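Local coordinates for GGDEF and EAL domain-containing protein (Vibrio cholerae O1 str. 2010EL-1786, PDB 6PWK) that binds cyclic di-GMP as a LapD-type receptor and probably relays its level to the control of large surface adhesins in biofilm formation, at residues S141-S146 with F172-T177; N165-Y170 with L356-T361; K188-E193 with F223-V228; F303-G308 with L319-V324. All coordinates share one frame; numbering follows the deposited sequence.

Interaction 1 of 4, residues S141-S146 with F172-T177; sequences SNKRQS and FISSDT
The R144 guanidinium lies with one face against D176, whose backbone O sits 3.9 Å above the plane, over the centre of the group. The carboxylate of D176 is turned almost square to that plane, and the charged atoms stay apart, R144 NE 5.3 Å from D176 OD2. At the edge of the F172 ring comes K143 NZ, while S141 OG meets ring atom CZ obliquely at 3.7 Å. A bend at the end of the K143 chain (chi4 84°) turns NZ back to hydrogen bond with S174 OG at 3.0 Å and with S141 OG in its own segment. S174 OG is held by D176 OD1, which it meets from above the carboxylate plane. The other polar centre is S175 OG: it takes a bond from K143 N at 2.8 Å and a weak one from R144 N, so that one hydroxyl gathers two successive backbone N-H groups. The backbone adds S175 N to S141 O at 2.8 Å. This is the end of a beta-alpha-beta unit of the GGDEF domain: strands 136-142 and 171-174 run parallel at one side of the sheet, helix 148-164 crosses between them and packs on I173, and helix 106-118 lies against S141 and F172.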
loop_
_atom_site.group_PDB
_atom_site.type_symbol
_atom_site.label_atom_id
_atom_site.label_comp_id
_atom_site.label_asym_id
_atom_site.label_seq_id
_atom_site.Cartn_x
_atom_site.Cartn_y
_atom_site.Cartn_z
ATOM N N SER A 141 -7.120 18.869 -26.465
ATOM C CA SER A 141 -8.113 19.650 -27.184
ATOM C C SER A 141 -8.984 18.707 -28.002
ATOM O O SER A 141 -8.466 17.879 -28.758
ATOM C CB SER A 141 -7.453 20.680 -28.098
ATOM O OG SER A 141 -6.810 20.050 -29.192
ATOM N N ASN A 142 -10.298 18.832 -27.846
ATOM C CA ASN A 142 -11.242 17.977 -28.556
ATOM C C ASN A 142 -11.497 18.583 -29.929
ATOM O O ASN A 142 -12.236 19.561 -30.063
ATOM C CB ASN A 142 -12.537 17.824 -27.764
ATOM C CG ASN A 142 -13.319 16.588 -28.163
ATOM O OD1 ASN A 142 -12.743 15.584 -28.577
ATOM N ND2 ASN A 142 -14.640 16.655 -28.036
ATOM N N LYS A 143 -10.874 18.004 -30.955
ATOM C CA LYS A 143 -11.058 18.433 -32.336
ATOM C C LYS A 143 -11.761 17.376 -33.179
ATOM O O LYS A 143 -11.852 17.530 -34.402
ATOM C CB LYS A 143 -9.710 18.808 -32.958
ATOM C CG LYS A 143 -8.949 19.884 -32.187
ATOM C CD LYS A 143 -7.940 20.596 -33.077
ATOM C CE LYS A 143 -7.079 21.574 -32.290
ATOM N NZ LYS A 143 -5.922 20.907 -31.630
ATOM N N ARG A 144 -12.246 16.304 -32.555
ATOM C CA ARG A 144 -13.086 15.309 -33.206
ATOM C C ARG A 144 -14.184 14.907 -32.232
ATOM O O ARG A 144 -14.135 15.231 -31.043
ATOM C CB ARG A 144 -12.279 14.082 -33.656
ATOM C CG ARG A 144 -11.293 14.353 -34.782
ATOM C CD ARG A 144 -10.599 13.079 -35.241
ATOM N NE ARG A 144 -9.743 13.314 -36.400
ATOM C CZ ARG A 144 -9.040 12.369 -37.018
ATOM N NH1 ARG A 144 -9.086 11.115 -36.590
ATOM N NH2 ARG A 144 -8.289 12.680 -38.066
ATOM N N GLN A 145 -15.192 14.201 -32.740
ATOM C CA GLN A 145 -16.273 13.718 -31.887
ATOM C C GLN A 145 -15.767 12.513 -31.103
ATOM O O GLN A 145 -15.484 11.459 -31.682
ATOM C CB GLN A 145 -17.507 13.364 -32.710
ATOM C CG GLN A 145 -18.760 13.176 -31.865
ATOM C CD GLN A 145 -19.934 12.641 -32.658
ATOM O OE1 GLN A 145 -19.797 11.690 -33.426
ATOM N NE2 GLN A 145 -21.099 13.253 -32.479
ATOM N N SER A 146 -15.648 12.665 -29.787
ATOM C CA SER A 146 -15.060 11.649 -28.931
ATOM C C SER A 146 -16.026 11.271 -27.816
ATOM O O SER A 146 -16.817 12.096 -27.348
ATOM C CB SER A 146 -13.737 12.136 -28.324
ATOM O OG SER A 146 -12.878 12.658 -29.323
ATOM N N PHE A 172 0.601 18.021 -24.088
ATOM C CA PHE A 172 -0.488 18.372 -24.994
ATOM C C PHE A 172 -0.683 17.261 -26.016
ATOM O O PHE A 172 0.263 16.878 -26.711
ATOM C CB PHE A 172 -0.204 19.697 -25.703
ATOM C CG PHE A 172 -1.378 20.241 -26.481
ATOM C CD1 PHE A 172 -1.680 19.758 -27.746
ATOM C CD2 PHE A 172 -2.167 21.248 -25.952
ATOM C CE1 PHE A 172 -2.753 20.259 -28.456
ATOM C CE2 PHE A 172 -3.241 21.753 -26.658
ATOM C CZ PHE A 172 -3.534 21.259 -27.912
ATOM N N ILE A 173 -1.910 16.754 -26.105
ATOM C CA ILE A 173 -2.319 15.816 -27.143
ATOM C C ILE A 173 -3.640 16.306 -27.715
ATOM O O ILE A 173 -4.561 16.631 -26.960
ATOM C CB ILE A 173 -2.471 14.380 -26.603
ATOM C CG1 ILE A 173 -1.159 13.879 -26.000
ATOM C CG2 ILE A 173 -2.932 13.439 -27.704
ATOM C CD1 ILE A 173 -1.225 12.443 -25.514
ATOM N N SER A 174 -3.738 16.366 -29.037
ATOM C CA SER A 174 -4.990 16.736 -29.679
ATOM C C SER A 174 -5.808 15.484 -29.963
ATOM O O SER A 174 -5.261 14.422 -30.265
ATOM C CB SER A 174 -4.730 17.507 -30.973
ATOM O OG SER A 174 -5.948 17.859 -31.605
ATOM N N SER A 175 -7.135 15.614 -29.857
ATOM C CA SER A 175 -8.009 14.453 -30.004
ATOM C C SER A 175 -7.930 13.838 -31.395
ATOM O O SER A 175 -8.326 12.681 -31.574
ATOM C CB SER A 175 -9.457 14.832 -29.693
ATOM O OG SER A 175 -10.130 15.268 -30.861
ATOM N N ASP A 176 -7.431 14.579 -32.380
ATOM C CA ASP A 176 -7.299 14.089 -33.743
ATOM C C ASP A 176 -5.960 13.410 -34.000
ATOM O O ASP A 176 -5.662 13.073 -35.152
ATOM C CB ASP A 176 -7.502 15.240 -34.737
ATOM C CG ASP A 176 -6.608 16.438 -34.443
ATOM O OD1 ASP A 176 -5.618 16.282 -33.699
ATOM O OD2 ASP A 176 -6.901 17.541 -34.952
ATOM N N THR A 177 -5.154 13.199 -32.960
ATOM C CA THR A 177 -3.800 12.694 -33.142
ATOM C C THR A 177 -3.810 11.300 -33.758
ATOM O O THR A 177 -4.734 10.506 -33.553
ATOM C CB THR A 177 -3.055 12.660 -31.803
ATOM O OG1 THR A 177 -1.703 12.237 -32.017
ATOM C CG2 THR A 177 -3.729 11.696 -30.833
#

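Interaction 2 of 4, residues N165-Y170 with L356-T361; sequences NPELNY and LDYLFT
E167 and P166 meet Y358 and L359 where the GGDEF domain touches the EAL domain, a TIM-barrel-like fold in which the loop after strand 353-356 carries Y358 and L359. On the GGDEF side the chain makes a type I beta turn from N165 to L168, closed by L168 N to N165 O, and this turn presents P166 and E167 side by side. Starting at CB, the E167 side chain packs on L359 CD2 at 3.6 Å. CG then sits between the backbone N and the carbonyl carbon (chi1 71°), and a second bend at chi2 (-84°) folds the acid toward the tyrosine. E167 CD therefore arrives at the edge of the Y358 ring, in its plane, 3.9 Å from CE2, with the carboxylate turned 85° to the ring. At the tip, OE1 accepts a hydrogen bond from Y358 OH; the modelled separation is too short to be trusted at this resolution. E167 OE2 stays farther off, 3.6 Å from Y358 OH. P166 completes the contact: its CD lies against Y358 OH and its CG 4.1 Å from L359 CD1. The Y358 ring also makes a cation-pi contact with R391, and its side chain lies about 5 Å from a bound cyclic di-GMP, which puts this junction beside the ligand. At the far end of the 356-361 segment, T361 OG1 donates to Y358 O at 2.9 Å.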
loop_
_atom_site.group_PDB
_atom_site.type_symbol
_atom_site.label_atom_id
_atom_site.label_comp_id
_atom_site.label_asym_id
_atom_site.label_seq_id
_atom_site.Cartn_x
_atom_site.Cartn_y
_atom_site.Cartn_z
ATOM N N ASN A 165 8.478 13.853 -19.533
ATOM C CA ASN A 165 9.294 14.945 -20.067
ATOM C C ASN A 165 9.081 16.176 -19.198
ATOM O O ASN A 165 8.353 17.104 -19.579
ATOM C CB ASN A 165 8.950 15.232 -21.532
ATOM C CG ASN A 165 9.064 14.003 -22.409
ATOM O OD1 ASN A 165 10.164 13.550 -22.727
ATOM N ND2 ASN A 165 7.920 13.459 -22.813
ATOM N N PRO A 166 9.713 16.223 -18.020
ATOM C CA PRO A 166 9.503 17.362 -17.111
ATOM C C PRO A 166 10.014 18.694 -17.642
ATOM O O PRO A 166 9.754 19.725 -17.006
ATOM C CB PRO A 166 10.260 16.946 -15.843
ATOM C CG PRO A 166 11.260 15.939 -16.312
ATOM C CD PRO A 166 10.592 15.202 -17.430
ATOM N N GLU A 167 10.734 18.721 -18.766
ATOM C CA GLU A 167 11.094 20.003 -19.363
ATOM C C GLU A 167 9.895 20.682 -20.007
ATOM O O GLU A 167 9.943 21.891 -20.262
ATOM C CB GLU A 167 12.211 19.828 -20.394
ATOM C CG GLU A 167 11.796 19.123 -21.675
ATOM C CD GLU A 167 11.840 17.612 -21.556
ATOM O OE1 GLU A 167 11.881 17.101 -20.418
ATOM O OE2 GLU A 167 11.839 16.934 -22.604
ATOM N N LEU A 168 8.829 19.936 -20.276
ATOM C CA LEU A 168 7.588 20.522 -20.757
ATOM C C LEU A 168 6.783 21.061 -19.583
ATOM O O LEU A 168 6.672 20.411 -18.540
ATOM C CB LEU A 168 6.759 19.486 -21.516
ATOM C CG LEU A 168 7.399 18.767 -22.705
ATOM C CD1 LEU A 168 6.432 17.742 -23.279
ATOM C CD2 LEU A 168 7.823 19.762 -23.770
ATOM N N ASN A 169 6.226 22.261 -19.755
ATOM C CA ASN A 169 5.302 22.775 -18.752
ATOM C C ASN A 169 4.069 21.889 -18.640
ATOM O O ASN A 169 3.535 21.701 -17.541
ATOM C CB ASN A 169 4.899 24.211 -19.087
ATOM C CG ASN A 169 6.054 25.182 -18.972
ATOM O OD1 ASN A 169 6.324 25.718 -17.897
ATOM N ND2 ASN A 169 6.744 25.419 -20.082
ATOM N N TYR A 170 3.625 21.318 -19.755
ATOM C CA TYR A 170 2.440 20.473 -19.773
ATOM C C TYR A 170 2.523 19.532 -20.972
ATOM O O TYR A 170 3.245 19.806 -21.941
ATOM C CB TYR A 170 1.159 21.309 -19.832
ATOM C CG TYR A 170 1.149 22.310 -20.964
ATOM C CD1 TYR A 170 1.698 23.574 -20.802
ATOM C CD2 TYR A 170 0.603 21.987 -22.200
ATOM C CE1 TYR A 170 1.702 24.488 -21.832
ATOM C CE2 TYR A 170 0.601 22.897 -23.238
ATOM C CZ TYR A 170 1.153 24.146 -23.046
ATOM O OH TYR A 170 1.161 25.061 -24.071
ATOM N N LEU A 356 23.602 11.847 -14.308
ATOM C CA LEU A 356 22.992 13.146 -14.061
ATOM C C LEU A 356 21.600 13.232 -14.673
ATOM O O LEU A 356 21.290 12.574 -15.670
ATOM C CB LEU A 356 23.871 14.261 -14.626
ATOM C CG LEU A 356 25.168 14.569 -13.881
ATOM C CD1 LEU A 356 26.030 15.522 -14.694
ATOM C CD2 LEU A 356 24.861 15.157 -12.517
ATOM N N ASP A 357 20.753 14.047 -14.050
ATOM C CA ASP A 357 19.467 14.389 -14.639
ATOM C C ASP A 357 19.692 15.048 -15.993
ATOM O O ASP A 357 20.513 15.961 -16.124
ATOM C CB ASP A 357 18.695 15.321 -13.701
ATOM C CG ASP A 357 17.271 15.584 -14.163
ATOM O OD1 ASP A 357 16.882 15.094 -15.245
ATOM O OD2 ASP A 357 16.535 16.283 -13.435
ATOM N N TYR A 358 18.964 14.577 -17.008
ATOM C CA TYR A 358 19.156 15.098 -18.356
ATOM C C TYR A 358 18.735 16.553 -18.491
ATOM O O TYR A 358 19.052 17.176 -19.510
ATOM C CB TYR A 358 18.402 14.236 -19.371
ATOM C CG TYR A 358 16.907 14.468 -19.444
ATOM C CD1 TYR A 358 16.035 13.789 -18.603
ATOM C CD2 TYR A 358 16.367 15.346 -20.376
ATOM C CE1 TYR A 358 14.667 13.991 -18.676
ATOM C CE2 TYR A 358 15.005 15.556 -20.457
ATOM C CZ TYR A 358 14.160 14.877 -19.605
ATOM O OH TYR A 358 12.804 15.082 -19.686
ATOM N N LEU A 359 18.036 17.107 -17.500
ATOM C CA LEU A 359 17.716 18.528 -17.510
ATOM C C LEU A 359 18.942 19.405 -17.298
ATOM O O LEU A 359 18.845 20.625 -17.476
ATOM C CB LEU A 359 16.663 18.837 -16.445
ATOM C CG LEU A 359 15.273 18.253 -16.700
ATOM C CD1 LEU A 359 14.322 18.619 -15.574
ATOM C CD2 LEU A 359 14.736 18.740 -18.035
ATOM N N PHE A 360 20.084 18.823 -16.921
ATOM C CA PHE A 360 21.302 19.611 -16.769
ATOM C C PHE A 360 21.926 19.961 -18.112
ATOM O O PHE A 360 22.617 20.980 -18.223
ATOM C CB PHE A 360 22.310 18.865 -15.893
ATOM C CG PHE A 360 21.956 18.863 -14.433
ATOM C CD1 PHE A 360 21.970 20.040 -13.704
ATOM C CD2 PHE A 360 21.619 17.685 -13.788
ATOM C CE1 PHE A 360 21.647 20.044 -12.360
ATOM C CE2 PHE A 360 21.296 17.682 -12.443
ATOM C CZ PHE A 360 21.310 18.865 -11.729
ATOM N N THR A 361 21.700 19.141 -19.137
ATOM C CA THR A 361 22.111 19.490 -20.491
ATOM C C THR A 361 21.113 20.413 -21.179
ATOM O O THR A 361 21.322 20.765 -22.344
ATOM C CB THR A 361 22.299 18.226 -21.335
ATOM O OG1 THR A 361 21.026 17.618 -21.587
ATOM C CG2 THR A 361 23.194 17.230 -20.614
#

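Interaction 3 of 4, residues K188-E193 with F223-V228; sequences KTLVEE and FEKDGV
A beta-hairpin of the EAL domain packs here against helix 184-197: strand 214-225 turns through a type I' turn, K225 to V228, into strand 228-231. The helix segment and the strand segment run nearly perpendicular, at 99°, with their axes 9.9 Å apart. Alternate residues of the strand, F223 and K225, both point toward the helix, and L190 is the residue between them. The L190 chain leaves the helix with CG opposite the backbone N (chi1 179°), extends toward the hairpin and splits its methyls between the two partners. L190 CD2 comes to the edge of the F223 ring, in its plane, 3.8 Å from F223 CZ, while L190 CD1 lies 3.5 Å from K225 CD. V191 touches the same ring more loosely, its CG2 4.3 Å from F223 CE2. The extended K225 chain thus runs over L190 and carries its ammonium on to E193, itself extended and crossing the lysine at about a right angle. K225 NZ and E193 OE2 form a salt bridge at 3.1 Å, with NZ on the syn side, 26° out of the carboxylate plane, so the apolar patch is bordered by a charge pair. Closing the hairpin, K225 N donates to V228 O at 2.9 Å. Around the contact, F223 stacks on Y230 of strand 228-231 and meets F200 of strand 200-209, while helix 232-241 offers F235 and L239 to V191.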
loop_
_atom_site.group_PDB
_atom_site.type_symbol
_atom_site.label_atom_id
_atom_site.label_comp_id
_atom_site.label_asym_id
_atom_site.label_seq_id
_atom_site.Cartn_x
_atom_site.Cartn_y
_atom_site.Cartn_z
ATOM N N LYS A 188 -1.340 -2.347 -20.459
ATOM C CA LYS A 188 -0.821 -3.537 -19.795
ATOM C C LYS A 188 -1.054 -4.785 -20.638
ATOM O O LYS A 188 -0.167 -5.639 -20.755
ATOM C CB LYS A 188 -1.462 -3.692 -18.417
ATOM C CG LYS A 188 -0.970 -4.901 -17.641
ATOM C CD LYS A 188 -1.842 -5.173 -16.429
ATOM C CE LYS A 188 -1.461 -6.482 -15.759
ATOM N NZ LYS A 188 -2.560 -6.999 -14.897
ATOM N N THR A 189 -2.241 -4.904 -21.240
ATOM C CA THR A 189 -2.520 -6.050 -22.100
ATOM C C THR A 189 -1.577 -6.083 -23.298
ATOM O O THR A 189 -1.081 -7.150 -23.677
ATOM C CB THR A 189 -3.977 -6.016 -22.569
ATOM O OG1 THR A 189 -4.847 -5.984 -21.430
ATOM C CG2 THR A 189 -4.301 -7.244 -23.406
ATOM N N LEU A 190 -1.313 -4.920 -23.901
ATOM C CA LEU A 190 -0.420 -4.873 -25.055
ATOM C C LEU A 190 0.999 -5.270 -24.672
ATOM O O LEU A 190 1.663 -6.005 -25.414
ATOM C CB LEU A 190 -0.441 -3.478 -25.680
ATOM C CG LEU A 190 0.464 -3.277 -26.897
ATOM C CD1 LEU A 190 0.088 -4.248 -28.000
ATOM C CD2 LEU A 190 0.400 -1.842 -27.396
ATOM N N VAL A 191 1.478 -4.802 -23.516
ATOM C CA VAL A 191 2.816 -5.173 -23.060
ATOM C C VAL A 191 2.894 -6.672 -22.795
ATOM O O VAL A 191 3.868 -7.333 -23.177
ATOM C CB VAL A 191 3.204 -4.358 -21.812
ATOM C CG1 VAL A 191 4.573 -4.781 -21.304
ATOM C CG2 VAL A 191 3.188 -2.875 -22.127
ATOM N N GLU A 192 1.874 -7.231 -22.137
ATOM C CA GLU A 192 1.820 -8.678 -21.949
ATOM C C GLU A 192 1.827 -9.402 -23.289
ATOM O O GLU A 192 2.469 -10.448 -23.438
ATOM C CB GLU A 192 0.576 -9.064 -21.148
ATOM C CG GLU A 192 0.557 -8.558 -19.717
ATOM C CD GLU A 192 -0.762 -8.840 -19.025
ATOM O OE1 GLU A 192 -0.784 -8.900 -17.778
ATOM O OE2 GLU A 192 -1.780 -9.007 -19.732
ATOM N N GLU A 193 1.109 -8.860 -24.274
ATOM C CA GLU A 193 1.134 -9.433 -25.614
ATOM C C GLU A 193 2.530 -9.343 -26.218
ATOM O O GLU A 193 3.019 -10.303 -26.825
ATOM C CB GLU A 193 0.108 -8.722 -26.495
ATOM C CG GLU A 193 -0.173 -9.393 -27.823
ATOM C CD GLU A 193 -1.194 -8.633 -28.647
ATOM O OE1 GLU A 193 -1.591 -9.137 -29.718
ATOM O OE2 GLU A 193 -1.600 -7.531 -28.221
ATOM N N PHE A 223 9.124 -2.195 -28.227
ATOM C CA PHE A 223 8.504 -3.302 -28.939
ATOM C C PHE A 223 7.674 -2.751 -30.087
ATOM O O PHE A 223 7.316 -1.571 -30.113
ATOM C CB PHE A 223 7.643 -4.174 -28.012
ATOM C CG PHE A 223 6.403 -3.493 -27.506
ATOM C CD1 PHE A 223 5.209 -3.585 -28.206
ATOM C CD2 PHE A 223 6.426 -2.776 -26.322
ATOM C CE1 PHE A 223 4.065 -2.966 -27.738
ATOM C CE2 PHE A 223 5.284 -2.155 -25.849
ATOM C CZ PHE A 223 4.104 -2.251 -26.559
ATOM N N GLU A 224 7.367 -3.629 -31.039
ATOM C CA GLU A 224 6.652 -3.243 -32.247
ATOM C C GLU A 224 5.513 -4.219 -32.506
ATOM O O GLU A 224 5.697 -5.437 -32.413
ATOM C CB GLU A 224 7.602 -3.188 -33.451
ATOM C CG GLU A 224 8.675 -2.118 -33.316
ATOM C CD GLU A 224 9.573 -2.013 -34.531
ATOM O OE1 GLU A 224 10.660 -1.413 -34.410
ATOM O OE2 GLU A 224 9.194 -2.526 -35.604
ATOM N N LYS A 225 4.338 -3.676 -32.822
ATOM C CA LYS A 225 3.171 -4.463 -33.197
ATOM C C LYS A 225 2.565 -3.861 -34.455
ATOM O O LYS A 225 2.235 -2.671 -34.476
ATOM C CB LYS A 225 2.133 -4.502 -32.073
ATOM C CG LYS A 225 0.901 -5.326 -32.414
ATOM C CD LYS A 225 -0.230 -5.075 -31.435
ATOM C CE LYS A 225 -1.347 -6.089 -31.607
ATOM N NZ LYS A 225 -2.481 -5.824 -30.680
ATOM N N ASP A 226 2.421 -4.683 -35.495
ATOM C CA ASP A 226 1.837 -4.263 -36.770
ATOM C C ASP A 226 2.549 -3.033 -37.331
ATOM O O ASP A 226 1.925 -2.052 -37.739
ATOM C CB ASP A 226 0.335 -4.008 -36.624
ATOM C CG ASP A 226 -0.440 -5.264 -36.271
ATOM O OD1 ASP A 226 -0.085 -6.348 -36.781
ATOM O OD2 ASP A 226 -1.404 -5.167 -35.483
ATOM N N GLY A 227 3.881 -3.094 -37.346
ATOM C CA GLY A 227 4.691 -2.028 -37.896
ATOM C C GLY A 227 4.735 -0.751 -37.087
ATOM O O GLY A 227 5.352 0.223 -37.539
ATOM N N VAL A 228 4.110 -0.712 -35.913
ATOM C CA VAL A 228 4.107 0.464 -35.050
ATOM C C VAL A 228 5.046 0.207 -33.881
ATOM O O VAL A 228 4.958 -0.838 -33.227
ATOM C CB VAL A 228 2.690 0.795 -34.551
ATOM C CG1 VAL A 228 2.721 2.019 -33.652
ATOM C CG2 VAL A 228 1.747 1.008 -35.723
#

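Interaction 4 of 4, residues F303-G308 with L319-V324; sequences FEIPEG and LFCNAV. With MG (magnesium ion), chain E.
F303 and F320 form a T-shaped pair, the edge of F320 directed at the face of F303, with centroids 5.6 Å apart and planes at 86°. V324 fills the angle between them: CG1 reaches F303 CD2 at 3.5 Å, and CG2 lies 3.6 Å above the F320 plane, displaced toward the rim of that ring. I305 adds the next strand residue on this face; its CD1 meets the edge of F320 at CD2, 3.7 Å away, and C321 SG at the same distance. The reach of F320 comes from its first torsion, CG anti to the backbone N (chi1 177°), which carries the ring from the helix toward the strand. The two segments run nearly antiparallel, at 168°, as in the beta-alpha-beta crossover by which helix 314-326 leads from strand 301-305 to the parallel strand 330-336. I287 of helix 281-292 touches both rings, and I278 of helix 275-278 packs on F320 and I305. E304, between F303 and I305, points away from the helix, and its OE1 binds magnesium at 2.2 Å. E218, N272 and D334 also ligate the metal, while K355 and Y353 hold E304 OE2. The strand therefore has two chemically distinct faces: a purely apolar one with no hydrogen bond across it, seating the strand against its helix, and a polar one whose carboxylate is gripped at both oxygens, probably setting its orientation toward the metal.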
loop_
_atom_site.group_PDB
_atom_site.type_symbol
_atom_site.label_atom_id
_atom_site.label_comp_id
_atom_site.label_asym_id
_atom_site.label_seq_id
_atom_site.Cartn_x
_atom_site.Cartn_y
_atom_site.Cartn_z
ATOM N N PHE A 303 22.355 -2.028 -12.256
ATOM C CA PHE A 303 20.931 -1.747 -12.125
ATOM C C PHE A 303 20.734 -0.249 -11.928
ATOM O O PHE A 303 21.177 0.314 -10.923
ATOM C CB PHE A 303 20.320 -2.541 -10.971
ATOM C CG PHE A 303 20.197 -4.011 -11.255
ATOM C CD1 PHE A 303 19.129 -4.501 -11.987
ATOM C CD2 PHE A 303 21.156 -4.902 -10.802
ATOM C CE1 PHE A 303 19.015 -5.851 -12.257
ATOM C CE2 PHE A 303 21.047 -6.255 -11.068
ATOM C CZ PHE A 303 19.976 -6.730 -11.796
ATOM N N GLU A 304 20.075 0.391 -12.891
ATOM C CA GLU A 304 19.864 1.834 -12.865
ATOM C C GLU A 304 18.567 2.120 -12.117
ATOM O O GLU A 304 17.477 1.793 -12.597
ATOM C CB GLU A 304 19.831 2.399 -14.282
ATOM C CG GLU A 304 20.320 3.833 -14.376
ATOM C CD GLU A 304 20.992 4.138 -15.703
ATOM O OE1 GLU A 304 20.312 4.649 -16.617
ATOM O OE2 GLU A 304 22.202 3.857 -15.835
ATOM N N ILE A 305 18.686 2.732 -10.948
ATOM C CA ILE A 305 17.560 2.983 -10.052
ATOM C C ILE A 305 17.252 4.474 -10.078
ATOM O O ILE A 305 18.167 5.286 -9.901
ATOM C CB ILE A 305 17.866 2.517 -8.616
ATOM C CG1 ILE A 305 18.193 1.022 -8.607
ATOM C CG2 ILE A 305 16.701 2.820 -7.698
ATOM C CD1 ILE A 305 18.658 0.507 -7.265
ATOM N N PRO A 306 15.998 4.875 -10.296
ATOM C CA PRO A 306 15.679 6.306 -10.324
ATOM C C PRO A 306 15.910 6.949 -8.966
ATOM O O PRO A 306 15.772 6.313 -7.919
ATOM C CB PRO A 306 14.193 6.333 -10.710
ATOM C CG PRO A 306 13.915 4.985 -11.302
ATOM C CD PRO A 306 14.816 4.043 -10.569
ATOM N N GLU A 307 16.269 8.236 -8.998
ATOM C CA GLU A 307 16.506 8.967 -7.756
ATOM C C GLU A 307 15.259 9.009 -6.883
ATOM O O GLU A 307 15.365 9.036 -5.651
ATOM C CB GLU A 307 16.994 10.382 -8.069
ATOM C CG GLU A 307 17.151 11.273 -6.846
ATOM C CD GLU A 307 17.871 12.567 -7.157
ATOM O OE1 GLU A 307 19.103 12.627 -6.956
ATOM O OE2 GLU A 307 17.205 13.522 -7.608
ATOM N N GLY A 308 14.074 9.002 -7.497
ATOM C CA GLY A 308 12.845 9.001 -6.723
ATOM C C GLY A 308 12.719 7.808 -5.796
ATOM O O GLY A 308 12.078 7.900 -4.746
ATOM N N LEU A 319 16.602 -2.738 0.393
ATOM C CA LEU A 319 16.426 -4.182 0.281
ATOM C C LEU A 319 16.786 -4.666 -1.117
ATOM O O LEU A 319 17.396 -5.728 -1.279
ATOM C CB LEU A 319 14.989 -4.571 0.632
ATOM C CG LEU A 319 14.544 -4.312 2.072
ATOM C CD1 LEU A 319 13.120 -4.799 2.290
ATOM C CD2 LEU A 319 15.501 -4.960 3.062
ATOM N N PHE A 320 16.418 -3.895 -2.143
ATOM C CA PHE A 320 16.787 -4.259 -3.507
ATOM C C PHE A 320 18.288 -4.127 -3.724
ATOM O O PHE A 320 18.912 -5.001 -4.339
ATOM C CB PHE A 320 16.018 -3.391 -4.504
ATOM C CG PHE A 320 16.379 -3.650 -5.937
ATOM C CD1 PHE A 320 15.829 -4.721 -6.619
ATOM C CD2 PHE A 320 17.266 -2.821 -6.606
ATOM C CE1 PHE A 320 16.159 -4.965 -7.939
ATOM C CE2 PHE A 320 17.599 -3.059 -7.925
ATOM C CZ PHE A 320 17.044 -4.132 -8.594
ATOM N N CYS A 321 18.887 -3.045 -3.219
ATOM C CA CYS A 321 20.319 -2.835 -3.404
ATOM C C CYS A 321 21.135 -3.913 -2.703
ATOM O O CYS A 321 22.167 -4.354 -3.224
ATOM C CB CYS A 321 20.716 -1.447 -2.901
ATOM S SG CYS A 321 20.124 -0.085 -3.931
ATOM N N ASN A 322 20.695 -4.347 -1.521
ATOM C CA ASN A 322 21.398 -5.417 -0.820
ATOM C C ASN A 322 21.345 -6.716 -1.614
ATOM O O ASN A 322 22.363 -7.398 -1.777
ATOM C CB ASN A 322 20.807 -5.612 0.577
ATOM C CG ASN A 322 21.134 -4.469 1.515
ATOM O OD1 ASN A 322 22.079 -3.715 1.286
ATOM N ND2 ASN A 322 20.357 -4.338 2.584
ATOM N N ALA A 323 20.161 -7.070 -2.120
ATOM C CA ALA A 323 20.028 -8.280 -2.924
ATOM C C ALA A 323 20.901 -8.214 -4.170
ATOM O O ALA A 323 21.491 -9.220 -4.581
ATOM C CB ALA A 323 18.564 -8.493 -3.310
ATOM N N VAL A 324 21.000 -7.033 -4.778
ATOM C CA VAL A 324 21.787 -6.883 -5.999
ATOM C C VAL A 324 23.274 -7.043 -5.702
ATOM O O VAL A 324 23.986 -7.782 -6.393
ATOM C CB VAL A 324 21.474 -5.532 -6.666
ATOM C CG1 VAL A 324 22.596 -5.121 -7.603
ATOM C CG2 VAL A 324 20.152 -5.613 -7.416
HETATM MG MG MG E . 18.396 5.449 -17.214
#

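Interactions 3 and 4 are buried contacts of the EAL domain and reach the same sheet, though their centres lie about 27 Å apart; one presses a hairpin on a helix with a salt bridge at its border, the other is wholly apolar and backs the magnesium site. Interaction 1 is partly buried in the GGDEF domain and relies mainly on serine hydroxyls and backbone bonds between neighbouring strands. Interaction 2 is a surface contact and the one that crosses between the domains, pairing two loops through a single polar bond and a few apolar touches. Its segment 165-170 lies just before segment 172-177 of interaction 1, and interactions 3 and 4 are nested in the loop it closes.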